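PDB 5KYO: Cyp101j2 from Sphingobium yanoikuyae, which is a haem-dependent cytochrome P450 monooxygenase associated with hydroxylation of the monoterpenoid 1,8-cineole. Local coordinates for residues I303-F311 against A385-R394; F283-R294 against P401-L411. One frame throughout, in Å; residues are numbered along the deposited sequence.

Both contacts join helical segments to helix 382-399 or to the chain that follows it, and their centres lie about 17 Å apart. Interaction 1 is the deeper one: two helices meet beside the haem, almost wholly through hydrocarbon, with one weak salt bridge at its solvent-exposed margin. Interaction 2 lies farther out, where 283-294 meets 401-411, the chain that follows helix 382-399; an apolar middle is flanked there by salt bridges and a bridging water. The two adjoin through Leu-286, which packs on Phe-310 and Leu-393, and through Phe-283 against Val-392, so the apolar packing of the two contacts is continuous at these residues.

Interaction 1. Residues I303-F311 against A385-R394; sequences IDDALLEFF and ARMEMKVVLR. With HEM (protoporphyrin IX containing Fe), chain G.
Ile-303, Leu-307 and Phe-311 lie along one side of the P450 K helix, the helix of the ExxR motif (Glu-309 and Arg-312), and pack on the L helix beside the haem. The short helix axes approach to 10.0 Å at an angle of 127°. Leu-307 sits in the middle: with CG anti to the backbone N (chi1 -168°), it sets CD1 3.5 Å from Arg-386 O, CD2 against Arg-386 CG, and its CG 3.7 Å from Met-389 CG. Trimming it to an alanine would probably leave Met-389 without this partner and let the Phe-311 ring, whose edge Leu-307 CD2 meets, shift. Phe-311 CE2 lies 3.8 Å from Arg-386 CG, oblique to the ring, and Phe-311 CZ approaches Ala-385 CB; the ring edge faces the haem vinyl, CE1 3.5 Å from HEM CBB, and Ala-385 CB lies 3.6 Å from HEM CAB. Ile-303 CG2 rests 3.8 Å from Leu-393 CD1, and Ile-303 CD1 touches Arg-394 CG. On the solvent side Arg-394 NH2 makes a weak salt bridge to Asp-304 OD1 (3.5 Å), carboxylate and guanidinium planes 44° apart. Helix 273-288 packs against both partners, on Phe-310 and on Met-389, and helix 149-164 backs Val-391.

Interaction 2. Residues F283-R294 against P401-L411; sequences FSHLAKDHALRR and PEFRIEDDAPL
Arg-293 and Arg-294 hold the Glu-402 carboxylate between them, each side-on through NE and NH2. Glu-402 OE1 accepts from Arg-293 NE at 3.1 Å and from Arg-294 NE at 2.9 Å, the two donors on opposite faces of the carboxylate. Glu-402 OE2 is shared likewise, by Arg-293 NH2 (3.0 Å) and Arg-294 NH2 (3.1 Å). Arg-293 NH1 donates to Leu-286 O in the carbonyl plane, tying its own helix back to the preceding one. Arg-293 CD lies over the face of the Phe-403 ring, a CH-pi contact, and the chain bends there at chi3 (70°). Phe-403 O sits over the guanidinium face, 3.0 Å from Arg-293 CZ, at an angle too poor for a hydrogen bond. Ala-287 CB packs 3.6 Å from Ile-405 CD1. Lys-288 NZ bonds to Ala-409 O (2.8 Å), from above the carbonyl plane, and makes a salt bridge with Asp-408 OD1. One water accepts from Ile-405 N and donates to Ala-287 O and to Asp-408 OD1 (2.6 Å), joining helix, strand and turn. With four N-H bonds on two oxygens, Glu-402 is probably kept ionised and its rotation fixed; charge thus clasps this junction at both ends, round an apolar centre.

Interaction 1. Residues I303-F311 against A385-R394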
loop_
_atom_site.group_PDB
_atom_site.type_symbol
_atom_site.label_atom_id
_atom_site.label_comp_id
_atom_site.label_asym_id
_atom_site.label_seq_id
_atom_site.Cartn_x
_atom_site.Cartn_y
_atom_site.Cartn_z
ATOM N N ILE A 303 0.890 4.036 -22.131
ATOM C CA ILE A 303 0.789 4.255 -20.692
ATOM C C ILE A 303 -0.054 3.179 -19.994
ATOM O O ILE A 303 0.293 2.720 -18.901
ATOM C CB ILE A 303 0.236 5.667 -20.397
ATOM C CG1 ILE A 303 1.352 6.696 -20.629
ATOM C CG2 ILE A 303 -0.239 5.758 -18.982
ATOM C CD1 ILE A 303 0.962 8.135 -20.316
ATOM N N ASP A 304 -1.133 2.759 -20.650
ATOM C CA ASP A 304 -2.033 1.751 -20.103
ATOM C C ASP A 304 -1.324 0.432 -19.752
ATOM O O ASP A 304 -1.617 -0.176 -18.716
ATOM C CB ASP A 304 -3.181 1.481 -21.084
ATOM C CG ASP A 304 -4.188 2.626 -21.141
ATOM O OD1 ASP A 304 -4.225 3.446 -20.197
ATOM O OD2 ASP A 304 -4.963 2.691 -22.116
ATOM N N ASP A 305 -0.384 0.001 -20.593
ATOM C CA ASP A 305 0.335 -1.259 -20.412
ATOM C C ASP A 305 1.549 -1.073 -19.505
ATOM O O ASP A 305 1.930 -1.962 -18.765
ATOM C CB ASP A 305 0.753 -1.805 -21.782
ATOM C CG ASP A 305 1.445 -3.143 -21.698
ATOM O OD1 ASP A 305 0.759 -4.153 -21.429
ATOM O OD2 ASP A 305 2.670 -3.183 -21.929
ATOM N N ALA A 306 2.169 0.104 -19.610
ATOM C CA ALA A 306 3.279 0.473 -18.738
ATOM C C ALA A 306 2.771 0.471 -17.306
ATOM O O ALA A 306 3.441 0.014 -16.395
ATOM C CB ALA A 306 3.831 1.828 -19.099
ATOM N N LEU A 307 1.568 0.992 -17.126
ATOM C CA LEU A 307 0.912 1.003 -15.827
ATOM C C LEU A 307 0.824 -0.401 -15.222
ATOM O O LEU A 307 1.194 -0.635 -14.073
ATOM C CB LEU A 307 -0.490 1.601 -15.982
ATOM C CG LEU A 307 -1.288 1.984 -14.751
ATOM C CD1 LEU A 307 -2.208 3.138 -15.150
ATOM C CD2 LEU A 307 -2.089 0.800 -14.258
ATOM N N LEU A 308 0.339 -1.343 -16.017
ATOM C CA LEU A 308 0.203 -2.709 -15.548
ATOM C C LEU A 308 1.548 -3.297 -15.118
ATOM O O LEU A 308 1.614 -4.040 -14.139
ATOM C CB LEU A 308 -0.461 -3.568 -16.628
ATOM C CG LEU A 308 -1.835 -3.042 -17.083
ATOM C CD1 LEU A 308 -2.454 -3.953 -18.127
ATOM C CD2 LEU A 308 -2.795 -2.850 -15.915
ATOM N N GLU A 309 2.623 -2.934 -15.820
ATOM C CA GLU A 309 3.973 -3.445 -15.503
ATOM C C GLU A 309 4.589 -2.756 -14.274
ATOM O O GLU A 309 5.352 -3.376 -13.531
ATOM C CB GLU A 309 4.895 -3.301 -16.730
ATOM C CG GLU A 309 6.349 -3.763 -16.525
ATOM C CD GLU A 309 6.498 -5.268 -16.430
ATOM O OE1 GLU A 309 5.485 -5.965 -16.258
ATOM O OE2 GLU A 309 7.636 -5.761 -16.587
ATOM N N PHE A 310 4.273 -1.481 -14.058
ATOM C CA PHE A 310 4.664 -0.802 -12.816
ATOM C C PHE A 310 4.012 -1.499 -11.605
ATOM O O PHE A 310 4.650 -1.669 -10.578
ATOM C CB PHE A 310 4.279 0.695 -12.830
ATOM C CG PHE A 310 5.232 1.578 -13.633
ATOM C CD1 PHE A 310 6.550 1.753 -13.234
ATOM C CD2 PHE A 310 4.782 2.248 -14.756
ATOM C CE1 PHE A 310 7.420 2.558 -13.982
ATOM C CE2 PHE A 310 5.638 3.062 -15.502
ATOM C CZ PHE A 310 6.962 3.206 -15.111
ATOM N N PHE A 311 2.759 -1.918 -11.704
ATOM C CA PHE A 311 2.169 -2.548 -10.521
ATOM C C PHE A 311 2.732 -3.952 -10.306
ATOM O O PHE A 311 2.935 -4.359 -9.164
ATOM C CB PHE A 311 0.636 -2.564 -10.588
ATOM C CG PHE A 311 0.020 -1.247 -10.204
ATOM C CD1 PHE A 311 0.161 -0.761 -8.919
ATOM C CD2 PHE A 311 -0.641 -0.472 -11.131
ATOM C CE1 PHE A 311 -0.380 0.457 -8.554
ATOM C CE2 PHE A 311 -1.171 0.768 -10.787
ATOM C CZ PHE A 311 -1.050 1.229 -9.493
ATOM N N ALA A 385 -6.204 3.424 -7.357
ATOM C CA ALA A 385 -4.749 3.405 -7.509
ATOM C C ALA A 385 -4.347 3.461 -8.976
ATOM O O ALA A 385 -3.521 4.284 -9.362
ATOM C CB ALA A 385 -4.156 2.157 -6.831
ATOM N N ARG A 386 -4.933 2.592 -9.792
ATOM C CA ARG A 386 -4.731 2.636 -11.248
ATOM C C ARG A 386 -5.227 3.929 -11.955
ATOM O O ARG A 386 -4.582 4.394 -12.910
ATOM C CB ARG A 386 -5.419 1.426 -11.887
ATOM C CG ARG A 386 -4.867 0.093 -11.401
ATOM C CD ARG A 386 -5.533 -1.079 -12.096
ATOM N NE ARG A 386 -5.294 -2.299 -11.346
ATOM C CZ ARG A 386 -6.224 -2.929 -10.647
ATOM N NH1 ARG A 386 -7.467 -2.464 -10.622
ATOM N NH2 ARG A 386 -5.913 -4.028 -9.978
ATOM N N MET A 387 -6.364 4.489 -11.520
ATOM C CA MET A 387 -6.842 5.762 -12.089
ATOM C C MET A 387 -5.855 6.890 -11.808
ATOM O O MET A 387 -5.537 7.668 -12.711
ATOM C CB MET A 387 -8.233 6.165 -11.573
ATOM C CG MET A 387 -8.578 7.663 -11.831
ATOM S SD MET A 387 -10.024 8.215 -10.859
ATOM C CE MET A 387 -11.277 7.156 -11.580
ATOM N N GLU A 388 -5.374 6.968 -10.564
ATOM C CA GLU A 388 -4.367 7.955 -10.168
ATOM C C GLU A 388 -3.078 7.830 -10.996
ATOM O O GLU A 388 -2.583 8.815 -11.505
ATOM C CB GLU A 388 -4.007 7.815 -8.688
ATOM C CG GLU A 388 -5.079 8.243 -7.709
ATOM C CD GLU A 388 -4.762 7.749 -6.311
ATOM O OE1 GLU A 388 -3.808 6.954 -6.182
ATOM O OE2 GLU A 388 -5.443 8.149 -5.348
ATOM N N MET A 389 -2.560 6.612 -11.121
ATOM C CA MET A 389 -1.334 6.367 -11.883
ATOM C C MET A 389 -1.461 6.832 -13.328
ATOM O O MET A 389 -0.565 7.479 -13.855
ATOM C CB MET A 389 -0.979 4.879 -11.851
ATOM C CG MET A 389 0.329 4.546 -12.549
ATOM S SD MET A 389 1.720 5.457 -11.860
ATOM C CE MET A 389 1.596 5.010 -10.128
ATOM N N LYS A 390 -2.589 6.499 -13.950
ATOM C CA LYS A 390 -2.843 6.863 -15.333
ATOM C C LYS A 390 -2.844 8.370 -15.546
ATOM O O LYS A 390 -2.205 8.889 -16.476
ATOM C CB LYS A 390 -4.179 6.279 -15.798
ATOM C CG LYS A 390 -4.402 6.412 -17.297
ATOM C CD LYS A 390 -5.790 5.926 -17.678
ATOM C CE LYS A 390 -6.872 6.799 -17.060
ATOM N NZ LYS A 390 -8.222 6.398 -17.535
ATOM N N VAL A 391 -3.576 9.081 -14.699
ATOM C CA VAL A 391 -3.671 10.530 -14.852
ATOM C C VAL A 391 -2.303 11.155 -14.615
ATOM O O VAL A 391 -1.889 12.092 -15.316
ATOM C CB VAL A 391 -4.710 11.140 -13.882
ATOM C CG1 VAL A 391 -4.697 12.650 -13.984
ATOM C CG2 VAL A 391 -6.082 10.600 -14.204
ATOM N N VAL A 392 -1.578 10.612 -13.642
ATOM C CA VAL A 392 -0.304 11.201 -13.282
ATOM C C VAL A 392 0.695 11.018 -14.416
ATOM O O VAL A 392 1.398 11.957 -14.783
ATOM C CB VAL A 392 0.264 10.604 -11.963
ATOM C CG1 VAL A 392 1.750 10.917 -11.820
ATOM C CG2 VAL A 392 -0.524 11.153 -10.761
ATOM N N LEU A 393 0.740 9.806 -14.967
ATOM C CA LEU A 393 1.637 9.494 -16.060
ATOM C C LEU A 393 1.274 10.365 -17.261
ATOM O O LEU A 393 2.146 10.916 -17.903
ATOM C CB LEU A 393 1.553 8.019 -16.433
ATOM C CG LEU A 393 2.265 7.057 -15.465
ATOM C CD1 LEU A 393 1.848 5.637 -15.774
ATOM C CD2 LEU A 393 3.762 7.205 -15.555
ATOM N N ARG A 394 -0.018 10.502 -17.542
ATOM C CA ARG A 394 -0.431 11.246 -18.733
ATOM C C ARG A 394 -0.109 12.728 -18.610
ATOM O O ARG A 394 0.452 13.320 -19.528
ATOM C CB ARG A 394 -1.926 11.064 -19.008
ATOM C CG ARG A 394 -2.288 9.672 -19.499
ATOM C CD ARG A 394 -3.746 9.570 -19.925
ATOM N NE ARG A 394 -4.163 8.185 -20.130
ATOM C CZ ARG A 394 -5.312 7.827 -20.697
ATOM N NH1 ARG A 394 -6.157 8.752 -21.127
ATOM N NH2 ARG A 394 -5.610 6.541 -20.844
HETATM C CHA HEM G . -5.962 -3.417 1.398
HETATM C CHB HEM G . -2.055 -2.418 -1.306
HETATM C CHC HEM G . -4.116 1.803 -2.656
HETATM C CHD HEM G . -7.487 1.202 0.747
HETATM C C1A HEM G . -4.761 -3.575 0.750
HETATM C C2A HEM G . -3.906 -4.756 0.758
HETATM C C3A HEM G . -2.814 -4.463 0.017
HETATM C C4A HEM G . -2.947 -3.107 -0.494
HETATM C CMA HEM G . -1.635 -5.424 -0.275
HETATM C CAA HEM G . -4.161 -6.116 1.469
HETATM C CBA HEM G . -3.798 -6.078 2.951
HETATM C CGA HEM G . -3.959 -7.448 3.566
HETATM O O1A HEM G . -3.256 -8.404 3.131
HETATM O O2A HEM G . -4.783 -7.600 4.506
HETATM C C1B HEM G . -2.304 -1.209 -1.947
HETATM C C2B HEM G . -1.482 -0.596 -2.987
HETATM C C3B HEM G . -2.054 0.572 -3.346
HETATM C C4B HEM G . -3.249 0.732 -2.555
HETATM C CMB HEM G . -0.173 -1.183 -3.575
HETATM C CAB HEM G . -1.620 1.630 -4.403
HETATM C CBB HEM G . -0.607 1.512 -5.266
HETATM C C1C HEM G . -5.229 1.991 -1.875
HETATM C C2C HEM G . -6.177 3.083 -1.993
HETATM C C3C HEM G . -7.103 2.918 -1.037
HETATM C C4C HEM G . -6.776 1.707 -0.308
HETATM C CMC HEM G . -6.044 4.207 -3.041
HETATM C CAC HEM G . -8.341 3.760 -0.686
HETATM C CBC HEM G . -8.820 4.775 -1.409
HETATM C C1D HEM G . -7.378 -0.067 1.268
HETATM C C2D HEM G . -8.184 -0.606 2.351
HETATM C C3D HEM G . -7.709 -2.031 2.518
HETATM C C4D HEM G . -6.659 -2.236 1.557
HETATM C CMD HEM G . -9.324 0.024 3.197
HETATM C CAD HEM G . -8.248 -3.041 3.555
HETATM C CBD HEM G . -9.154 -4.080 2.893
HETATM C CGD HEM G . -9.647 -5.039 3.961
HETATM O O1D HEM G . -10.872 -5.308 4.046
HETATM O O2D HEM G . -8.791 -5.517 4.749
HETATM N NA HEM G . -4.142 -2.599 -0.029
HETATM N NB HEM G . -3.366 -0.359 -1.718
HETATM N NC HEM G . -5.629 1.166 -0.850
HETATM N ND HEM G . -6.495 -1.050 0.844
HETATM FE FE HEM G . -4.995 -0.796 -0.559
#

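Interaction 2. Residues F283-R294 against P401-L411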
loop_
_atom_site.group_PDB
_atom_site.type_symbol
_atom_site.label_atom_id
_atom_site.label_comp_id
_atom_site.label_asym_id
_atom_site.label_seq_id
_atom_site.Cartn_x
_atom_site.Cartn_y
_atom_site.Cartn_z
ATOM N N PHE A 283 8.270 6.782 -10.701
ATOM C CA PHE A 283 9.023 7.894 -11.283
ATOM C C PHE A 283 10.543 7.839 -11.083
ATOM O O PHE A 283 11.278 8.344 -11.940
ATOM C CB PHE A 283 8.455 9.232 -10.790
ATOM C CG PHE A 283 7.270 9.675 -11.599
ATOM C CD1 PHE A 283 6.003 9.208 -11.285
ATOM C CD2 PHE A 283 7.436 10.474 -12.722
ATOM C CE1 PHE A 283 4.896 9.576 -12.041
ATOM C CE2 PHE A 283 6.337 10.850 -13.494
ATOM C CZ PHE A 283 5.065 10.400 -13.151
ATOM N N SER A 284 11.038 7.230 -10.007
ATOM C CA SER A 284 12.497 7.038 -9.923
ATOM C C SER A 284 12.940 6.055 -10.990
ATOM O O SER A 284 14.037 6.187 -11.545
ATOM C CB SER A 284 12.967 6.566 -8.523
ATOM O OG SER A 284 12.396 5.326 -8.123
ATOM N N HIS A 285 12.100 5.071 -11.283
ATOM C CA HIS A 285 12.429 4.129 -12.342
ATOM C C HIS A 285 12.480 4.790 -13.724
ATOM O O HIS A 285 13.436 4.605 -14.500
ATOM C CB HIS A 285 11.439 2.974 -12.387
ATOM C CG HIS A 285 11.792 1.963 -13.430
ATOM N ND1 HIS A 285 12.876 1.117 -13.304
ATOM C CD2 HIS A 285 11.247 1.702 -14.642
ATOM C CE1 HIS A 285 12.974 0.368 -14.391
ATOM N NE2 HIS A 285 11.999 0.700 -15.217
ATOM N N LEU A 286 11.435 5.546 -14.034
ATOM C CA LEU A 286 11.367 6.283 -15.273
ATOM C C LEU A 286 12.583 7.171 -15.402
ATOM O O LEU A 286 13.123 7.362 -16.505
ATOM C CB LEU A 286 10.081 7.123 -15.329
ATOM C CG LEU A 286 8.764 6.373 -15.541
ATOM C CD1 LEU A 286 7.546 7.246 -15.241
ATOM C CD2 LEU A 286 8.721 5.814 -16.983
ATOM N N ALA A 287 13.015 7.723 -14.278
ATOM C CA ALA A 287 14.161 8.617 -14.270
ATOM C C ALA A 287 15.442 7.890 -14.703
ATOM O O ALA A 287 16.337 8.482 -15.321
ATOM C CB ALA A 287 14.330 9.226 -12.888
ATOM N N LYS A 288 15.530 6.605 -14.377
ATOM C CA LYS A 288 16.725 5.821 -14.697
ATOM C C LYS A 288 16.643 5.076 -16.028
ATOM O O LYS A 288 17.652 4.900 -16.728
ATOM C CB LYS A 288 17.002 4.809 -13.588
ATOM C CG LYS A 288 17.426 5.428 -12.273
ATOM C CD LYS A 288 18.839 5.972 -12.346
ATOM C CE LYS A 288 19.304 6.427 -10.980
ATOM N NZ LYS A 288 20.717 6.878 -10.948
ATOM N N ASP A 289 15.448 4.622 -16.369
ATOM C CA ASP A 289 15.230 3.766 -17.539
ATOM C C ASP A 289 14.922 4.679 -18.734
ATOM O O ASP A 289 13.768 4.934 -19.052
ATOM C CB ASP A 289 14.087 2.765 -17.230
ATOM C CG ASP A 289 13.883 1.724 -18.317
ATOM O OD1 ASP A 289 14.370 1.929 -19.453
ATOM O OD2 ASP A 289 13.212 0.697 -18.043
ATOM N N HIS A 290 15.956 5.226 -19.367
ATOM C CA HIS A 290 15.691 6.233 -20.389
ATOM C C HIS A 290 15.011 5.617 -21.602
ATOM O O HIS A 290 14.212 6.272 -22.234
ATOM C CB HIS A 290 16.967 6.973 -20.801
ATOM C CG HIS A 290 18.120 6.086 -21.131
ATOM N ND1 HIS A 290 18.928 5.528 -20.164
ATOM C CD2 HIS A 290 18.629 5.698 -22.323
ATOM C CE1 HIS A 290 19.877 4.817 -20.751
ATOM N NE2 HIS A 290 19.714 4.904 -22.058
ATOM N N ALA A 291 15.288 4.349 -21.894
ATOM C CA ALA A 291 14.594 3.658 -22.986
ATOM C C ALA A 291 13.082 3.703 -22.803
ATOM O O ALA A 291 12.343 4.022 -23.732
ATOM C CB ALA A 291 15.064 2.219 -23.088
ATOM N N LEU A 292 12.630 3.385 -21.595
ATOM C CA LEU A 292 11.201 3.397 -21.282
ATOM C C LEU A 292 10.597 4.805 -21.287
ATOM O O LEU A 292 9.535 5.053 -21.877
ATOM C CB LEU A 292 10.974 2.741 -19.915
ATOM C CG LEU A 292 9.563 2.813 -19.330
ATOM C CD1 LEU A 292 8.584 2.040 -20.198
ATOM C CD2 LEU A 292 9.610 2.247 -17.931
ATOM N N ARG A 293 11.267 5.725 -20.608
ATOM C CA ARG A 293 10.826 7.118 -20.548
ATOM C C ARG A 293 10.649 7.746 -21.940
ATOM O O ARG A 293 9.630 8.365 -22.227
ATOM C CB ARG A 293 11.816 7.938 -19.711
ATOM C CG ARG A 293 11.449 9.396 -19.506
ATOM C CD ARG A 293 12.489 10.137 -18.675
ATOM N NE ARG A 293 13.771 10.349 -19.383
ATOM C CZ ARG A 293 14.923 9.782 -19.051
ATOM N NH1 ARG A 293 14.994 8.909 -18.054
ATOM N NH2 ARG A 293 16.020 10.063 -19.747
ATOM N N ARG A 294 11.649 7.601 -22.808
ATOM C CA ARG A 294 11.549 8.184 -24.139
ATOM C C ARG A 294 10.449 7.525 -24.993
ATOM O O ARG A 294 9.800 8.196 -25.802
ATOM C CB ARG A 294 12.911 8.109 -24.846
ATOM C CG ARG A 294 14.088 8.652 -24.005
ATOM C CD ARG A 294 14.738 9.894 -24.559
ATOM N NE ARG A 294 15.737 10.468 -23.649
ATOM C CZ ARG A 294 17.024 10.122 -23.629
ATOM N NH1 ARG A 294 17.484 9.205 -24.469
ATOM N NH2 ARG A 294 17.846 10.700 -22.768
ATOM N N PRO A 401 8.355 15.747 -20.515
ATOM C CA PRO A 401 8.580 14.482 -21.209
ATOM C C PRO A 401 9.916 13.881 -20.811
ATOM O O PRO A 401 10.015 12.652 -20.750
ATOM C CB PRO A 401 8.568 14.876 -22.691
ATOM C CG PRO A 401 8.840 16.359 -22.707
ATOM C CD PRO A 401 8.201 16.875 -21.450
ATOM N N GLU A 402 10.897 14.739 -20.528
ATOM C CA GLU A 402 12.278 14.300 -20.354
ATOM C C GLU A 402 12.872 14.828 -19.046
ATOM O O GLU A 402 12.914 16.027 -18.785
ATOM C CB GLU A 402 13.134 14.725 -21.553
ATOM C CG GLU A 402 14.683 14.489 -21.385
ATOM C CD GLU A 402 15.122 13.030 -21.441
ATOM O OE1 GLU A 402 14.322 12.169 -21.833
ATOM O OE2 GLU A 402 16.300 12.739 -21.084
ATOM N N PHE A 403 13.351 13.907 -18.231
ATOM C CA PHE A 403 13.809 14.231 -16.902
ATOM C C PHE A 403 14.728 13.115 -16.434
ATOM O O PHE A 403 14.794 12.075 -17.075
ATOM C CB PHE A 403 12.616 14.388 -15.943
ATOM C CG PHE A 403 11.667 13.217 -15.967
ATOM C CD1 PHE A 403 10.707 13.104 -16.959
ATOM C CD2 PHE A 403 11.749 12.222 -14.997
ATOM C CE1 PHE A 403 9.851 12.027 -16.989
ATOM C CE2 PHE A 403 10.879 11.148 -15.012
ATOM C CZ PHE A 403 9.936 11.043 -16.008
ATOM N N ARG A 404 15.389 13.327 -15.306
ATOM C CA ARG A 404 16.206 12.278 -14.708
ATOM C C ARG A 404 16.484 12.616 -13.254
ATOM O O ARG A 404 16.173 13.707 -12.806
ATOM C CB ARG A 404 17.520 12.125 -15.473
ATOM C CG ARG A 404 18.451 13.307 -15.264
ATOM C CD ARG A 404 19.867 13.003 -15.721
ATOM N NE ARG A 404 20.826 13.960 -15.164
ATOM C CZ ARG A 404 22.141 13.917 -15.378
ATOM N NH1 ARG A 404 22.645 12.969 -16.154
ATOM N NH2 ARG A 404 22.942 14.830 -14.831
ATOM N N ILE A 405 17.072 11.687 -12.513
ATOM C CA ILE A 405 17.503 11.994 -11.151
ATOM C C ILE A 405 18.544 13.094 -11.203
ATOM O O ILE A 405 19.418 13.047 -12.061
ATOM C CB ILE A 405 18.115 10.759 -10.442
ATOM C CG1 ILE A 405 17.151 9.569 -10.491
ATOM C CG2 ILE A 405 18.481 11.123 -8.997
ATOM C CD1 ILE A 405 15.872 9.785 -9.712
ATOM N N GLU A 406 18.472 14.075 -10.307
ATOM C CA GLU A 406 19.460 15.145 -10.329
ATOM C C GLU A 406 20.842 14.546 -10.152
ATOM O O GLU A 406 21.048 13.699 -9.279
ATOM C CB GLU A 406 19.197 16.195 -9.256
ATOM C CG GLU A 406 20.171 17.384 -9.312
ATOM C CD GLU A 406 19.669 18.574 -8.503
ATOM O OE1 GLU A 406 19.616 18.477 -7.266
ATOM O OE2 GLU A 406 19.314 19.606 -9.101
ATOM N N ASP A 407 21.749 14.972 -11.034
ATOM C CA ASP A 407 23.136 14.534 -11.081
ATOM C C ASP A 407 23.233 13.026 -11.257
ATOM O O ASP A 407 24.285 12.421 -11.006
ATOM C CB ASP A 407 23.863 15.016 -9.824
ATOM C CG ASP A 407 23.887 16.543 -9.720
ATOM O OD1 ASP A 407 24.099 17.200 -10.763
ATOM O OD2 ASP A 407 23.686 17.092 -8.616
ATOM N N ASP A 408 22.132 12.439 -11.735
ATOM C CA ASP A 408 21.950 10.986 -11.836
ATOM C C ASP A 408 22.400 10.255 -10.573
ATOM O O ASP A 408 23.036 9.194 -10.649
ATOM C CB ASP A 408 22.697 10.437 -13.063
ATOM C CG ASP A 408 22.221 9.045 -13.465
ATOM O OD1 ASP A 408 21.025 8.729 -13.259
ATOM O OD2 ASP A 408 23.044 8.268 -14.001
ATOM N N ALA A 409 22.080 10.825 -9.414
ATOM C CA ALA A 409 22.385 10.192 -8.125
ATOM C C ALA A 409 21.806 8.770 -8.019
ATOM O O ALA A 409 20.808 8.447 -8.648
ATOM C CB ALA A 409 21.863 11.063 -6.969
ATOM N N PRO A 410 22.452 7.903 -7.223
ATOM C CA PRO A 410 21.913 6.562 -6.970
ATOM C C PRO A 410 20.618 6.623 -6.152
ATOM O O PRO A 410 20.444 7.582 -5.417
ATOM C CB PRO A 410 23.019 5.881 -6.157
ATOM C CG PRO A 410 24.229 6.744 -6.312
ATOM C CD PRO A 410 23.721 8.129 -6.510
ATOM N N LEU A 411 19.749 5.623 -6.281
ATOM C CA LEU A 411 18.544 5.512 -5.447
ATOM C C LEU A 411 18.882 4.852 -4.118
ATOM O O LEU A 411 19.741 3.978 -4.068
ATOM C CB LEU A 411 17.471 4.695 -6.172
ATOM C CG LEU A 411 17.089 5.264 -7.543
ATOM C CD1 LEU A 411 16.038 4.435 -8.246
ATOM C CD2 LEU A 411 16.660 6.719 -7.394
HETATM O O HOH W 1 18.508 9.297 -13.532
#